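Local coordinates for protein anaerobically-induced outer membrane porin OprE (Pseudomonas aeruginosa, PDB 4FRX) that probably acts as an outer membrane porin, a beta-barrel channel that lets small solutes pass across the bacterial outer membrane, at residues A[178-183]-A[312-317]; A[216-221]-A[249-254]. All coordinates share one frame; numbering follows the deposited sequence.

Interactions 1 and 2 lie on the same side of the chain's centre, with their own centres about 13 Å apart. In sequence, both segments of interaction 2 fall between 178-183 and 312-317. The two contacts meet through packed side chains: I179 CG2 lies 3.6 Å from Y221 CE2, while I179 CD1 reaches F220 CD1 at 3.6 Å. L217 also touches I179, and L313 CD2 makes a van der Waals contact with Y221 OH at 3.6 Å. The two loops of interaction 1 therefore rest on the turn that interaction 2 holds against 249-254. The centre of interaction 1 lies about 14 Å from the chain's centre and that of interaction 2 about 21 Å.

Interaction 1: A[178-183]-A[312-317]; sequences SIAGAN and FLNRGD
N314 N donates a 2.8 Å hydrogen bond to S178 O that is close to straight, 159° at the hydrogen. S178 O also receives a CA-H...O contact from L313 CA at 3.6 Å, so consecutive residues of 312-317 meet one acceptor. The returning bond uses a side chain: N183 ND2 donates to N314 O at 2.9 Å. The acceptor lies almost in the amide plane of N183, but the donor stands well above the carbonyl plane of N314, some 57° out of it. A chi1 of 65° sets N183 CG between its backbone N and carbonyl carbon and turns the amide onto 312-317; its CB then presses against R315 O at 3.2 Å. Beyond N314 the chain of R315 bends at chi2 and chi3, bringing one guanidinium face over S178 CB, with the methylene offset toward the rim of the group. The charge itself is paired with D191, and R315 NH2 is also hydrogen-bonded to S176 O; S178 OG, for its part, binds R190 O. At the other end, a water bridges the two backbones, accepting from A180 N at 2.9 Å and donating to F312 O at 2.8 Å, and it sits over the centre of the F312 ring. Neither segment is a regular strand. The backbone, amide and water bonds join the loop between strands 174-176 and 195-203 to the one between strands 295-305 and 340-349, consistent with the inward-folded loops that narrow the channel in OprD-family barrels.

Interaction 2: A[216-221]-A[249-254]; sequences NLDDFY and SSDGKN
D219 meets 249-254 through three of its polar atoms. Its backbone N donates to D251 OD2 at 2.9 Å, on the anti lone pair of that carboxylate; its carbonyl O accepts from N254 N at 3.0 Å; and its OD1 accepts from K253 N at 3.0 Å, 30° out of the carboxylate plane. With chi1 at -78°, CG lies beside the D219 backbone N, which directs the carboxylate onto the K253 amide. The aliphatic part of K253 crosses this carboxylate, CG coming 3.2 Å from D219 OD1. With CG trans to the D251 backbone N (chi1 176°), the carboxylate of D251 reaches across to the D219 amide. Its OD2 lies 3.7 Å from D218 OD1, a close pairing of like charges.

Behind this shell, F220 N to L217 O closes a type II turn with D218 and D219 at its centre, and Y221 N adds a second bond to the same oxygen. N216 ND2 ties the two sides of that turn together with a 2.8 Å bond to Y221 O, its amide plane containing the acceptor. The side-chain amide of N254 is held by Y264 O and G277 O through ND2 and by V279 N through OD1. The contact thus fastens the tight connection between strands 208-217 and 221-234 to the start of the loop following strand 237-250, with strand 195-203 packing N216, L217 and Y221 through Y196 and F195.

Interaction 1: A[178-183]-A[312-317]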
loop_
_atom_site.group_PDB
_atom_site.type_symbol
_atom_site.label_atom_id
_atom_site.label_comp_id
_atom_site.label_asym_id
_atom_site.label_seq_id
_atom_site.Cartn_x
_atom_site.Cartn_y
_atom_site.Cartn_z
ATOM N N SER A 178 13.913 1.519 3.514
ATOM C CA SER A 178 14.760 0.838 2.541
ATOM C C SER A 178 13.907 0.357 1.363
ATOM O O SER A 178 12.712 0.659 1.294
ATOM C CB SER A 178 15.548 -0.314 3.188
ATOM O OG SER A 178 16.539 -0.823 2.304
ATOM N N ILE A 179 14.544 -0.345 0.430
ATOM C CA ILE A 179 13.876 -0.901 -0.742
ATOM C C ILE A 179 14.373 -2.336 -0.921
ATOM O O ILE A 179 15.385 -2.712 -0.319
ATOM C CB ILE A 179 14.173 -0.074 -2.025
ATOM C CG1 ILE A 179 15.644 -0.189 -2.426
ATOM C CG2 ILE A 179 13.774 1.409 -1.846
ATOM C CD1 ILE A 179 15.992 0.590 -3.692
ATOM N N ALA A 180 13.661 -3.132 -1.723
ATOM C CA ALA A 180 14.052 -4.517 -2.020
ATOM C C ALA A 180 15.438 -4.541 -2.641
ATOM O O ALA A 180 15.733 -3.741 -3.537
ATOM C CB ALA A 180 13.044 -5.175 -2.980
ATOM N N GLY A 181 16.279 -5.454 -2.161
ATOM C CA GLY A 181 17.650 -5.548 -2.623
ATOM C C GLY A 181 18.623 -5.044 -1.577
ATOM O O GLY A 181 19.749 -5.511 -1.489
ATOM N N ALA A 182 18.179 -4.091 -0.777
ATOM C CA ALA A 182 19.034 -3.529 0.268
ATOM C C ALA A 182 18.407 -3.695 1.636
ATOM O O ALA A 182 18.961 -3.228 2.640
ATOM C CB ALA A 182 19.294 -2.061 0.007
ATOM N N ASN A 183 17.242 -4.336 1.681
ATOM C CA ASN A 183 16.435 -4.320 2.896
ATOM C C ASN A 183 16.634 -5.563 3.767
ATOM O O ASN A 183 17.608 -6.294 3.595
ATOM C CB ASN A 183 14.955 -4.078 2.570
ATOM C CG ASN A 183 14.339 -5.203 1.760
ATOM O OD1 ASN A 183 15.001 -6.189 1.431
ATOM N ND2 ASN A 183 13.056 -5.057 1.432
ATOM N N PHE A 312 9.991 0.909 -4.418
ATOM C CA PHE A 312 8.989 1.403 -3.476
ATOM C C PHE A 312 9.477 1.094 -2.052
ATOM O O PHE A 312 10.272 0.161 -1.846
ATOM C CB PHE A 312 7.615 0.766 -3.727
ATOM C CG PHE A 312 7.633 -0.736 -3.736
ATOM C CD1 PHE A 312 8.038 -1.434 -4.869
ATOM C CD2 PHE A 312 7.248 -1.453 -2.615
ATOM C CE1 PHE A 312 8.061 -2.826 -4.885
ATOM C CE2 PHE A 312 7.264 -2.853 -2.620
ATOM C CZ PHE A 312 7.662 -3.536 -3.761
ATOM N N LEU A 313 8.988 1.860 -1.081
ATOM C CA LEU A 313 9.442 1.725 0.306
ATOM C C LEU A 313 9.087 0.342 0.849
ATOM O O LEU A 313 7.940 -0.070 0.793
ATOM C CB LEU A 313 8.816 2.805 1.181
ATOM C CG LEU A 313 9.137 4.245 0.780
ATOM C CD1 LEU A 313 8.565 5.219 1.798
ATOM C CD2 LEU A 313 10.654 4.461 0.574
ATOM N N ASN A 314 10.081 -0.363 1.372
ATOM C CA ASN A 314 9.918 -1.785 1.683
ATOM C C ASN A 314 11.001 -2.224 2.649
ATOM O O ASN A 314 12.142 -2.445 2.237
ATOM C CB ASN A 314 10.043 -2.583 0.373
ATOM C CG ASN A 314 9.714 -4.055 0.533
ATOM O OD1 ASN A 314 9.399 -4.521 1.628
ATOM N ND2 ASN A 314 9.775 -4.797 -0.574
ATOM N N ARG A 315 10.661 -2.341 3.929
ATOM C CA ARG A 315 11.664 -2.685 4.952
ATOM C C ARG A 315 12.067 -4.158 4.860
ATOM O O ARG A 315 13.197 -4.536 5.197
ATOM C CB ARG A 315 11.126 -2.317 6.359
ATOM C CG ARG A 315 11.961 -2.776 7.594
ATOM C CD ARG A 315 13.479 -2.798 7.380
ATOM N NE ARG A 315 14.141 -1.526 7.557
ATOM C CZ ARG A 315 15.428 -1.309 7.299
ATOM N NH1 ARG A 315 16.217 -2.274 6.834
ATOM N NH2 ARG A 315 15.930 -0.109 7.512
ATOM N N GLY A 316 11.166 -4.993 4.360
ATOM C CA GLY A 316 11.400 -6.427 4.399
ATOM C C GLY A 316 11.102 -6.975 5.793
ATOM O O GLY A 316 10.403 -6.334 6.579
ATOM N N ASP A 317 11.636 -8.155 6.102
ATOM C CA ASP A 317 11.377 -8.825 7.384
ATOM C C ASP A 317 9.882 -9.014 7.645
ATOM O O ASP A 317 9.440 -8.993 8.798
ATOM C CB ASP A 317 12.006 -8.057 8.561
ATOM C CG ASP A 317 13.522 -8.046 8.518
ATOM O OD1 ASP A 317 14.126 -9.126 8.358
ATOM O OD2 ASP A 317 14.107 -6.949 8.646
HETATM O O HOH W 1 11.070 -2.341 -2.763
#

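Interaction 2: A[216-221]-A[249-254]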
loop_
_atom_site.group_PDB
_atom_site.type_symbol
_atom_site.label_atom_id
_atom_site.label_comp_id
_atom_site.label_asym_id
_atom_site.label_seq_id
_atom_site.Cartn_x
_atom_site.Cartn_y
_atom_site.Cartn_z
ATOM N N ASN A 216 11.319 10.704 -3.416
ATOM C CA ASN A 216 12.775 10.647 -3.353
ATOM C C ASN A 216 13.277 9.991 -2.064
ATOM O O ASN A 216 13.307 10.627 -1.022
ATOM C CB ASN A 216 13.341 12.076 -3.473
ATOM C CG ASN A 216 14.853 12.143 -3.297
ATOM O OD1 ASN A 216 15.378 13.155 -2.834
ATOM N ND2 ASN A 216 15.556 11.075 -3.668
ATOM N N LEU A 217 13.672 8.722 -2.133
ATOM C CA LEU A 217 14.343 8.103 -1.001
ATOM C C LEU A 217 15.809 8.460 -1.090
ATOM O O LEU A 217 16.511 8.038 -2.021
ATOM C CB LEU A 217 14.180 6.584 -0.994
ATOM C CG LEU A 217 14.825 5.924 0.234
ATOM C CD1 LEU A 217 14.227 6.441 1.545
ATOM C CD2 LEU A 217 14.722 4.388 0.157
ATOM N N ASP A 218 16.273 9.256 -0.136
ATOM C CA ASP A 218 17.652 9.724 -0.183
ATOM C C ASP A 218 18.663 8.576 -0.249
ATOM O O ASP A 218 18.572 7.611 0.518
ATOM C CB ASP A 218 17.950 10.658 0.987
ATOM C CG ASP A 218 19.263 11.398 0.810
ATOM O OD1 ASP A 218 19.334 12.271 -0.085
ATOM O OD2 ASP A 218 20.227 11.091 1.547
ATOM N N ASP A 219 19.601 8.703 -1.195
ATOM C CA ASP A 219 20.673 7.735 -1.478
ATOM C C ASP A 219 20.226 6.497 -2.232
ATOM O O ASP A 219 21.032 5.603 -2.491
ATOM C CB ASP A 219 21.443 7.343 -0.217
ATOM C CG ASP A 219 22.438 8.406 0.191
ATOM O OD1 ASP A 219 23.034 9.015 -0.722
ATOM O OD2 ASP A 219 22.612 8.634 1.410
ATOM N N PHE A 220 18.952 6.463 -2.602
ATOM C CA PHE A 220 18.404 5.325 -3.323
ATOM C C PHE A 220 17.764 5.724 -4.645
ATOM O O PHE A 220 18.225 5.287 -5.700
ATOM C CB PHE A 220 17.407 4.536 -2.469
ATOM C CG PHE A 220 18.063 3.636 -1.450
ATOM C CD1 PHE A 220 18.548 2.389 -1.821
ATOM C CD2 PHE A 220 18.203 4.049 -0.133
ATOM C CE1 PHE A 220 19.163 1.546 -0.882
ATOM C CE2 PHE A 220 18.812 3.232 0.812
ATOM C CZ PHE A 220 19.280 1.966 0.440
ATOM N N TYR A 221 16.711 6.544 -4.609
ATOM C CA TYR A 221 16.019 6.816 -5.853
ATOM C C TYR A 221 15.231 8.108 -5.886
ATOM O O TYR A 221 14.868 8.645 -4.851
ATOM C CB TYR A 221 15.101 5.631 -6.228
ATOM C CG TYR A 221 13.857 5.461 -5.366
ATOM C CD1 TYR A 221 12.695 6.180 -5.638
ATOM C CD2 TYR A 221 13.833 4.550 -4.301
ATOM C CE1 TYR A 221 11.545 6.021 -4.854
ATOM C CE2 TYR A 221 12.681 4.391 -3.515
ATOM C CZ TYR A 221 11.545 5.123 -3.798
ATOM O OH TYR A 221 10.401 4.962 -3.025
ATOM N N SER A 249 14.739 6.643 -11.107
ATOM C CA SER A 249 16.169 6.676 -11.396
ATOM C C SER A 249 16.961 6.788 -10.112
ATOM O O SER A 249 16.382 7.016 -9.048
ATOM C CB SER A 249 16.496 7.847 -12.325
ATOM O OG SER A 249 16.097 9.076 -11.750
ATOM N N SER A 250 18.279 6.637 -10.208
ATOM C CA SER A 250 19.126 6.619 -9.023
ATOM C C SER A 250 19.301 7.986 -8.371
ATOM O O SER A 250 19.212 9.021 -9.031
ATOM C CB SER A 250 20.491 6.042 -9.362
ATOM O OG SER A 250 21.140 6.823 -10.353
ATOM N N ASP A 251 19.559 7.963 -7.069
ATOM C CA ASP A 251 19.831 9.173 -6.302
ATOM C C ASP A 251 20.996 8.881 -5.374
ATOM O O ASP A 251 21.101 7.778 -4.842
ATOM C CB ASP A 251 18.608 9.576 -5.470
ATOM C CG ASP A 251 18.883 10.783 -4.572
ATOM O OD1 ASP A 251 18.718 11.923 -5.050
ATOM O OD2 ASP A 251 19.272 10.600 -3.395
ATOM N N GLY A 252 21.882 9.856 -5.199
ATOM C CA GLY A 252 22.967 9.732 -4.235
ATOM C C GLY A 252 23.817 8.479 -4.384
ATOM O O GLY A 252 24.315 8.192 -5.467
ATOM N N LYS A 253 23.960 7.731 -3.292
ATOM C CA LYS A 253 24.849 6.567 -3.242
ATOM C C LYS A 253 24.534 5.505 -4.292
ATOM O O LYS A 253 25.433 4.945 -4.921
ATOM C CB LYS A 253 24.838 5.956 -1.844
ATOM C CG LYS A 253 25.436 6.884 -0.784
ATOM C CD LYS A 253 25.541 6.195 0.562
ATOM C CE LYS A 253 26.207 7.080 1.611
ATOM N NZ LYS A 253 27.514 7.610 1.135
ATOM N N ASN A 254 23.250 5.237 -4.490
ATOM C CA ASN A 254 22.841 4.271 -5.494
ATOM C C ASN A 254 23.295 4.672 -6.905
ATOM O O ASN A 254 23.515 3.816 -7.767
ATOM C CB ASN A 254 21.326 4.085 -5.443
ATOM C CG ASN A 254 20.825 3.131 -6.493
ATOM O OD1 ASN A 254 20.332 3.544 -7.545
ATOM N ND2 ASN A 254 20.969 1.839 -6.226
HETATM O O HOH W 2 20.933 12.093 -2.259
#